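Local coordinates for switch-activating protein 1 (PDB 5JDK) that binds specific double-stranded DNA sequences as a homodimer, serving mating-type switching and replication fork blockage in fission yeast, here represented by its N-terminal DNA-binding part, at residues I63-I66 and G67-E71; Q94-A97 and H98-P101; K104-P107 and E108-E111; L112-L115 and C116-K120. All coordinates share one frame; numbering follows the deposited sequence.

Contact 1 (I63-I66 and G67-E71); sequences IARI and GYEDE
Glu69 reaches the edge of the Arg65 guanidinium, one turn further along the same helix. Its OE2 lies near the guanidinium plane and accepts a hydrogen bond from Arg65 NH1 at 2.9 Å, which is also a salt bridge. The bond is moderately bent, with 151° at the hydrogen. NH1 approaches OE2 nearly in line with the carboxylate C-O bond. The two flat groups are steeply turned against each other, with planes 71° apart. A single nitrogen, NH1, makes the bond to a single oxygen, OE2. The Tyr68 ring has the carbonyl oxygen of Arg65 at its edge.

Arg65 starts with CG anti to the backbone N (chi1 176°), and a bend at chi3 swings the guanidinium round to the carboxylate. The aliphatic part takes part too: Arg65 CG lies 3.3 Å from Glu69 OE2. Ile66 and Asp70 run side by side, with CG2 of Ile66 3.5 Å from OD2 of Asp70.

The backbone is plain alpha helix. Gly67 N bonds to Ile63 O, Tyr68 N to Ala64 O, and Asp70 N to Ile66 O. Glu69 N bonds in the same way to Arg65 O, at 2.8 Å.

The charged pair lies on the exposed side of helix 56-71, and the other side is packed. Ile63 touches Leu40 and Val44 of helix 34-46, and Ile66 touches Leu43. Ile63 and Ala64 both meet Cys81 of helix 78-98, so this part of helix 56-71 packs against both helices.

Contact 2 (Q94-A97 and H98-P101); sequences QRLA and HRQP
Arg99 has CG beside its backbone N (chi1 -76°), and a bend at chi3 (-62°) brings NE to the Leu96 carbonyl. The bond from Arg99 NE to Leu96 O is 2.9 Å and nearly straight, at 170°. NE lies in the carbonyl plane, on a lone pair of the oxygen, and the oxygen in turn lies in the guanidinium plane. Above one face of that plane sits Leu96 CD2, 3.9 Å up and displaced from the middle of the group. The leucine and arginine side chains run alongside each other.

Leu96 O has weaker partners as well. Arg99 N bonds to it weakly, at 3.4 Å. A water bridges it to Arg99 NH2 through two weak bonds.

His98 turns the edge of its ring to Gln94, with CD2 3.0 Å from Gln94 O. Its backbone N shares its hydrogen between Gln94 O, at 3.0 Å, and Arg95 O, a weak bond at 3.2 Å. The polar end of Arg95 leaves this turn for salt bridges with Asp113 and Glu109.

Beyond His98 the backbone turns extended at Arg99, and regular helix bonding stops. The positive guanidinium probably also suits the negative end of the helix dipole. Here helix 78-98 ends, and the side chain of Arg99, just past the last turn, folds back to donate to one of its carbonyls.

Contact 3 (K104-P107 and E108-E111); sequences KTTP and EEDE
Thr106 and Glu109 form a capping box at the start of helix 107-131. Glu109 OE1 accepts from Thr106 N at 2.9 Å, with a nearly straight N-H (166°), and from Thr106 OG1 at 2.9 Å. The two donors reach it from opposite faces of the carboxylate plane. In return, Glu109 N bonds to Thr106 OG1 at 3.2 Å. Beside the box, Thr105 OG1 donates to Asp110 OD1 at 2.7 Å, on the syn side, 20° out of the carboxylate plane.

Glu109 holds CG between its backbone N and carbonyl carbon (chi1 84°), the crowded position, which turns the chain back to the N-cap. An alanine here is likely to leave Thr106 N without its acceptor and Arg95, which pairs with OE2, without one of its two carboxylates.

Asp110 N donates to Thr106 O at 3.0 Å, beginning the helix pattern. Glu108 folds alongside the Pro107 ring, with OE1 3.5 Å from Pro107 CD, and touches Leu34 and Ile38 of helix 34-46.

Pro107 has no N-H to satisfy, which suits the first turn. Glu108, Glu109 and Asp110 all lie in this turn, where the helix dipole is positive, which would probably favour their charged forms.

Contact 4 (L112-L115 and C116-K120); sequences LDQL and CDEWK
Leu112 meets Cys116 one turn on, through both backbone and side chain. Cys116 N bonds to Leu112 O at 2.9 Å. The leucine has CG anti to its backbone N (chi1 -172°), which takes the branch along the helix until CD1 lies 4.2 Å from Cys116 SG. Leu112 also touches Leu34 and Met41 of helix 34-46, while Cys116 packs on Ile88 and Tyr92 of helix 78-98.

Asp113 takes the bond from Asp117 N at 2.9 Å. Its carboxylate points elsewhere, to a salt bridge with Arg95, and its side chain touches Tyr92.

Gln114 receives Glu118 N on its carbonyl oxygen, at 3.0 Å. The two side chains run side by side in the same direction. Glu118 OE2 is held by a salt bridge to Lys48.

Leu115 is buried, and its carbonyl oxygen accepts from Trp119 N at 2.9 Å. The buried Trp119 ring lies nearly parallel to that of Phe59, and NE1 hydrogen-bonds to a glycerol that probably came from the crystallisation liquor.

This is the middle of an amphipathic helix. Leu112, Leu115, Cys116 and Trp119 supply its buried or partly buried apolar side, while Gln114 and Asp117 are exposed. Packed against helices 34-46 and 78-98, helix 107-131 belongs to an all-helical domain whose sequence family is grouped with helix-turn-helix proteins.

In the fold
The four contacts follow one another along the chain within one all-helical domain. Contact 1 lies on helix 56-71, contact 2 at the end of helix 78-98 and the loop after it, contact 3 where that loop enters helix 107-131, and contact 4 further along this helix. Contacts 1 and 2 sit on opposite sides of the chain's centre, their centres about 31 Å apart. Contact 4 is the most central, about 7 Å from the chain's centre. Contacts 2, 3 and 4 lie within 12 to 14 Å of each other, centre to centre. Arg95 of contact 2 joins Glu109 of contact 3 and Asp113 of contact 4 by salt bridges, tying helix 78-98 directly to helix 107-131.

Contact 1 (I63-I66 and G67-E71)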
# COMPACT_ATOMS: atom_id res chain seq x y z
N ILE A 63 6.97 -7.95 3.23
CA ILE A 63 5.53 -7.93 3.01
C ILE A 63 5.10 -9.14 2.20
O ILE A 63 4.09 -9.78 2.51
CB ILE A 63 5.10 -6.61 2.35
CG1 ILE A 63 5.39 -5.39 3.24
CG2 ILE A 63 3.63 -6.66 1.93
CD1 ILE A 63 4.67 -5.37 4.55
N ALA A 64 5.83 -9.46 1.13
CA ALA A 64 5.47 -10.62 0.33
C ALA A 64 5.48 -11.88 1.18
O ALA A 64 4.59 -12.74 1.08
CB ALA A 64 6.44 -10.77 -0.83
N ARG A 65 6.50 -12.00 2.03
CA ARG A 65 6.63 -13.19 2.86
C ARG A 65 5.50 -13.31 3.89
O ARG A 65 4.89 -14.37 4.02
CB ARG A 65 8.00 -13.20 3.54
CG ARG A 65 8.15 -14.36 4.48
CD ARG A 65 9.57 -14.54 4.94
NE ARG A 65 10.47 -14.95 3.86
CZ ARG A 65 10.62 -16.20 3.44
NH1 ARG A 65 9.95 -17.20 3.98
NH2 ARG A 65 11.47 -16.44 2.45
N ILE A 66 5.23 -12.24 4.63
CA ILE A 66 4.17 -12.31 5.63
C ILE A 66 2.81 -12.47 4.96
O ILE A 66 1.93 -13.19 5.47
CB ILE A 66 4.22 -11.09 6.58
CG1 ILE A 66 5.57 -11.06 7.30
CG2 ILE A 66 3.05 -11.15 7.58
CD1 ILE A 66 5.79 -9.87 8.19
N GLY A 67 2.61 -11.84 3.81
CA GLY A 67 1.35 -12.01 3.10
C GLY A 67 1.12 -13.45 2.70
O GLY A 67 0.01 -13.97 2.84
N TYR A 68 2.16 -14.12 2.19
CA TYR A 68 2.07 -15.54 1.89
C TYR A 68 1.87 -16.37 3.17
O TYR A 68 0.95 -17.19 3.25
CB TYR A 68 3.34 -15.99 1.14
CG TYR A 68 3.40 -17.48 1.07
CD1 TYR A 68 2.71 -18.17 0.09
CD2 TYR A 68 4.07 -18.20 2.05
CE1 TYR A 68 2.69 -19.55 0.10
CE2 TYR A 68 4.05 -19.56 2.07
CZ TYR A 68 3.36 -20.24 1.10
OH TYR A 68 3.33 -21.61 1.12
N GLU A 69 2.73 -16.16 4.16
CA GLU A 69 2.75 -17.04 5.32
C GLU A 69 1.49 -16.91 6.17
O GLU A 69 0.99 -17.92 6.70
CB GLU A 69 4.00 -16.79 6.17
CG GLU A 69 5.27 -17.25 5.45
CD GLU A 69 6.57 -17.02 6.21
OE1 GLU A 69 6.53 -16.49 7.35
OE2 GLU A 69 7.64 -17.40 5.67
N ASP A 70 0.95 -15.70 6.30
CA ASP A 70 -0.15 -15.42 7.22
C ASP A 70 -1.48 -15.13 6.56
O ASP A 70 -2.52 -15.34 7.18
CB ASP A 70 0.18 -14.22 8.11
CG ASP A 70 1.34 -14.46 9.04
OD1 ASP A 70 1.87 -15.58 9.11
OD2 ASP A 70 1.69 -13.49 9.75
N GLU A 71 -1.50 -14.64 5.33
CA GLU A 71 -2.76 -14.25 4.72
C GLU A 71 -3.11 -15.09 3.50
O GLU A 71 -4.12 -14.82 2.83
CB GLU A 71 -2.79 -12.76 4.39
CG GLU A 71 -2.72 -11.87 5.63
CD GLU A 71 -3.86 -12.13 6.62
OE1 GLU A 71 -4.92 -12.64 6.19
OE2 GLU A 71 -3.69 -11.83 7.82

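Contact 2 (Q94-A97 and H98-P101)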
# COMPACT_ATOMS: atom_id res chain seq x y z
N GLN A 94 -6.99 7.11 -8.92
CA GLN A 94 -8.11 7.22 -9.85
C GLN A 94 -9.44 7.35 -9.10
O GLN A 94 -10.30 8.16 -9.48
CB GLN A 94 -8.11 6.03 -10.80
CG GLN A 94 -6.88 6.08 -11.71
CD GLN A 94 -6.67 4.83 -12.54
OE1 GLN A 94 -7.42 3.86 -12.44
NE2 GLN A 94 -5.63 4.86 -13.36
N ARG A 95 -9.61 6.57 -8.03
CA ARG A 95 -10.80 6.69 -7.21
C ARG A 95 -10.92 8.08 -6.62
O ARG A 95 -12.00 8.67 -6.60
CB ARG A 95 -10.81 5.62 -6.12
CG ARG A 95 -11.02 4.22 -6.68
CD ARG A 95 -10.91 3.12 -5.62
NE ARG A 95 -11.74 3.40 -4.46
CZ ARG A 95 -13.06 3.32 -4.45
NH1 ARG A 95 -13.73 2.87 -5.51
NH2 ARG A 95 -13.72 3.68 -3.36
N LEU A 96 -9.81 8.66 -6.14
CA LEU A 96 -9.87 10.01 -5.60
C LEU A 96 -10.29 10.99 -6.68
O LEU A 96 -11.10 11.90 -6.43
CB LEU A 96 -8.51 10.42 -5.03
CG LEU A 96 -8.06 9.73 -3.75
CD1 LEU A 96 -6.70 10.26 -3.34
CD2 LEU A 96 -9.06 9.95 -2.63
N ALA A 97 -9.75 10.84 -7.88
CA ALA A 97 -10.06 11.76 -8.96
C ALA A 97 -11.51 11.65 -9.39
O ALA A 97 -12.07 12.62 -9.92
CB ALA A 97 -9.15 11.50 -10.15
N HIS A 98 -12.13 10.49 -9.21
CA HIS A 98 -13.48 10.29 -9.69
C HIS A 98 -14.52 10.30 -8.59
O HIS A 98 -15.71 10.09 -8.88
CB HIS A 98 -13.51 9.04 -10.57
CG HIS A 98 -12.72 9.21 -11.83
ND1 HIS A 98 -13.15 10.00 -12.88
CD2 HIS A 98 -11.49 8.75 -12.19
CE1 HIS A 98 -12.24 9.99 -13.84
NE2 HIS A 98 -11.23 9.24 -13.45
N ARG A 99 -14.13 10.61 -7.35
CA ARG A 99 -15.08 10.72 -6.26
C ARG A 99 -16.17 11.72 -6.63
O ARG A 99 -15.90 12.73 -7.28
CB ARG A 99 -14.42 11.31 -5.01
CG ARG A 99 -13.53 10.41 -4.20
CD ARG A 99 -12.84 11.23 -3.11
NE ARG A 99 -11.98 12.27 -3.68
CZ ARG A 99 -11.47 13.29 -3.00
NH1 ARG A 99 -11.72 13.43 -1.70
NH2 ARG A 99 -10.70 14.18 -3.62
N GLN A 100 -17.38 11.45 -6.16
CA GLN A 100 -18.47 12.37 -6.34
C GLN A 100 -19.05 12.75 -4.99
O GLN A 100 -19.26 11.88 -4.14
CB GLN A 100 -19.57 11.71 -7.15
CG GLN A 100 -19.14 11.32 -8.53
CD GLN A 100 -20.26 10.72 -9.34
OE1 GLN A 100 -21.42 11.11 -9.20
NE2 GLN A 100 -19.93 9.76 -10.19
N PRO A 101 -19.36 14.02 -4.76
CA PRO A 101 -20.01 14.41 -3.51
C PRO A 101 -21.38 13.73 -3.45
O PRO A 101 -22.14 13.80 -4.42
CB PRO A 101 -20.08 15.92 -3.61
CG PRO A 101 -20.12 16.19 -5.08
CD PRO A 101 -19.20 15.18 -5.65
O HOH W 1 -11.40 15.22 -6.33

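Contact 3 (K104-P107 and E108-E111)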
# COMPACT_ATOMS: atom_id res chain seq x y z
N LYS A 104 -22.74 7.00 -2.36
CA LYS A 104 -22.85 6.03 -1.27
C LYS A 104 -21.82 4.93 -1.48
O LYS A 104 -21.77 4.32 -2.55
CB LYS A 104 -24.25 5.41 -1.22
CG LYS A 104 -24.42 4.39 -0.08
CD LYS A 104 -25.87 3.97 0.12
CE LYS A 104 -26.64 5.05 0.85
NZ LYS A 104 -28.12 4.87 0.82
N THR A 105 -21.01 4.67 -0.45
CA THR A 105 -19.90 3.72 -0.54
C THR A 105 -20.12 2.53 0.38
O THR A 105 -20.94 2.56 1.31
CB THR A 105 -18.58 4.40 -0.16
OG1 THR A 105 -18.65 4.85 1.20
CG2 THR A 105 -18.28 5.57 -1.09
N THR A 106 -19.36 1.47 0.13
CA THR A 106 -19.37 0.22 0.88
C THR A 106 -18.29 0.22 1.95
O THR A 106 -17.30 0.96 1.87
CB THR A 106 -19.11 -0.96 -0.06
OG1 THR A 106 -17.80 -0.85 -0.63
CG2 THR A 106 -20.17 -1.04 -1.14
N PRO A 107 -18.43 -0.63 2.98
CA PRO A 107 -17.40 -0.65 4.02
C PRO A 107 -16.06 -1.15 3.51
O PRO A 107 -15.02 -0.70 3.99
CB PRO A 107 -17.99 -1.56 5.11
CG PRO A 107 -18.99 -2.41 4.39
CD PRO A 107 -19.54 -1.56 3.28
N GLU A 108 -16.06 -2.09 2.57
CA GLU A 108 -14.80 -2.61 2.06
C GLU A 108 -14.05 -1.55 1.27
O GLU A 108 -12.83 -1.38 1.42
CB GLU A 108 -15.05 -3.85 1.20
CG GLU A 108 -15.78 -4.98 1.92
CD GLU A 108 -17.30 -4.86 1.88
OE1 GLU A 108 -17.85 -3.87 1.34
OE2 GLU A 108 -17.97 -5.77 2.42
N GLU A 109 -14.76 -0.80 0.42
CA GLU A 109 -14.06 0.23 -0.33
C GLU A 109 -13.57 1.33 0.60
O GLU A 109 -12.47 1.86 0.42
CB GLU A 109 -14.90 0.75 -1.49
CG GLU A 109 -15.89 1.82 -1.17
CD GLU A 109 -16.82 2.05 -2.34
OE1 GLU A 109 -17.91 1.47 -2.33
OE2 GLU A 109 -16.45 2.80 -3.27
N ASP A 110 -14.35 1.64 1.64
CA ASP A 110 -13.89 2.63 2.60
C ASP A 110 -12.62 2.16 3.32
O ASP A 110 -11.70 2.96 3.55
CB ASP A 110 -14.99 2.94 3.62
CG ASP A 110 -16.13 3.79 3.05
OD1 ASP A 110 -16.08 4.24 1.88
OD2 ASP A 110 -17.09 4.02 3.82
N GLU A 111 -12.56 0.88 3.71
CA GLU A 111 -11.37 0.39 4.39
C GLU A 111 -10.16 0.43 3.47
O GLU A 111 -9.08 0.89 3.87
CB GLU A 111 -11.54 -1.04 4.93
CG GLU A 111 -10.26 -1.44 5.67
CD GLU A 111 -10.28 -2.79 6.34
OE1 GLU A 111 -11.21 -3.58 6.11
OE2 GLU A 111 -9.32 -3.04 7.10

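Contact 4 (L112-L115 and C116-K120)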
# COMPACT_ATOMS: atom_id res chain seq x y z
N LEU A 112 -10.30 -0.05 2.24
CA LEU A 112 -9.15 -0.02 1.35
C LEU A 112 -8.70 1.41 1.09
O LEU A 112 -7.50 1.71 1.10
CB LEU A 112 -9.42 -0.77 0.05
CG LEU A 112 -8.20 -0.95 -0.87
CD1 LEU A 112 -7.03 -1.57 -0.17
CD2 LEU A 112 -8.57 -1.80 -2.07
N ASP A 113 -9.64 2.32 0.88
CA ASP A 113 -9.27 3.71 0.67
C ASP A 113 -8.54 4.27 1.88
O ASP A 113 -7.58 5.04 1.72
CB ASP A 113 -10.52 4.55 0.38
CG ASP A 113 -11.08 4.36 -1.04
OD1 ASP A 113 -10.42 3.74 -1.90
OD2 ASP A 113 -12.19 4.89 -1.27
N GLN A 114 -9.00 3.94 3.10
CA GLN A 114 -8.34 4.46 4.30
C GLN A 114 -6.92 3.92 4.42
O GLN A 114 -5.99 4.67 4.77
CB GLN A 114 -9.16 4.11 5.54
CG GLN A 114 -8.62 4.71 6.83
CD GLN A 114 -7.40 3.98 7.38
OE1 GLN A 114 -6.40 4.61 7.72
NE2 GLN A 114 -7.49 2.66 7.47
N LEU A 115 -6.74 2.64 4.14
CA LEU A 115 -5.40 2.07 4.15
C LEU A 115 -4.50 2.74 3.13
O LEU A 115 -3.34 3.05 3.41
CB LEU A 115 -5.48 0.56 3.90
CG LEU A 115 -6.13 -0.24 5.02
CD1 LEU A 115 -6.52 -1.62 4.52
CD2 LEU A 115 -5.20 -0.36 6.21
N CYS A 116 -5.03 2.98 1.93
CA CYS A 116 -4.27 3.66 0.91
C CYS A 116 -3.91 5.08 1.33
O CYS A 116 -2.79 5.55 1.08
CB CYS A 116 -5.05 3.67 -0.40
SG CYS A 116 -5.21 2.04 -1.17
N ASP A 117 -4.84 5.81 1.95
CA ASP A 117 -4.53 7.15 2.43
C ASP A 117 -3.37 7.11 3.42
O ASP A 117 -2.45 7.94 3.36
CB ASP A 117 -5.77 7.73 3.11
CG ASP A 117 -5.50 9.07 3.75
OD1 ASP A 117 -5.33 10.06 3.01
OD2 ASP A 117 -5.44 9.12 4.99
N GLU A 118 -3.38 6.13 4.33
CA GLU A 118 -2.33 6.04 5.33
C GLU A 118 -0.99 5.69 4.70
O GLU A 118 0.06 6.23 5.07
CB GLU A 118 -2.75 5.04 6.40
CG GLU A 118 -1.84 5.01 7.59
CD GLU A 118 -2.40 4.29 8.81
OE1 GLU A 118 -3.60 4.00 8.83
OE2 GLU A 118 -1.62 4.05 9.74
N TRP A 119 -1.00 4.80 3.71
CA TRP A 119 0.24 4.44 3.02
C TRP A 119 0.77 5.61 2.19
O TRP A 119 1.98 5.90 2.22
CB TRP A 119 0.02 3.20 2.15
CG TRP A 119 1.28 2.68 1.54
CD1 TRP A 119 1.51 2.43 0.22
CD2 TRP A 119 2.50 2.34 2.23
NE1 TRP A 119 2.79 1.95 0.05
CE2 TRP A 119 3.41 1.89 1.26
CE3 TRP A 119 2.90 2.36 3.57
CZ2 TRP A 119 4.71 1.48 1.59
CZ3 TRP A 119 4.19 1.95 3.89
CH2 TRP A 119 5.07 1.51 2.90
N LYS A 120 -0.11 6.30 1.47
CA LYS A 120 0.27 7.50 0.75
C LYS A 120 0.95 8.50 1.67
O LYS A 120 1.97 9.12 1.29
CB LYS A 120 -1.01 8.09 0.13
CG LYS A 120 -0.84 9.44 -0.53
CD LYS A 120 -2.12 9.84 -1.24
CE LYS A 120 -2.05 11.23 -1.80
NZ LYS A 120 -3.20 11.51 -2.71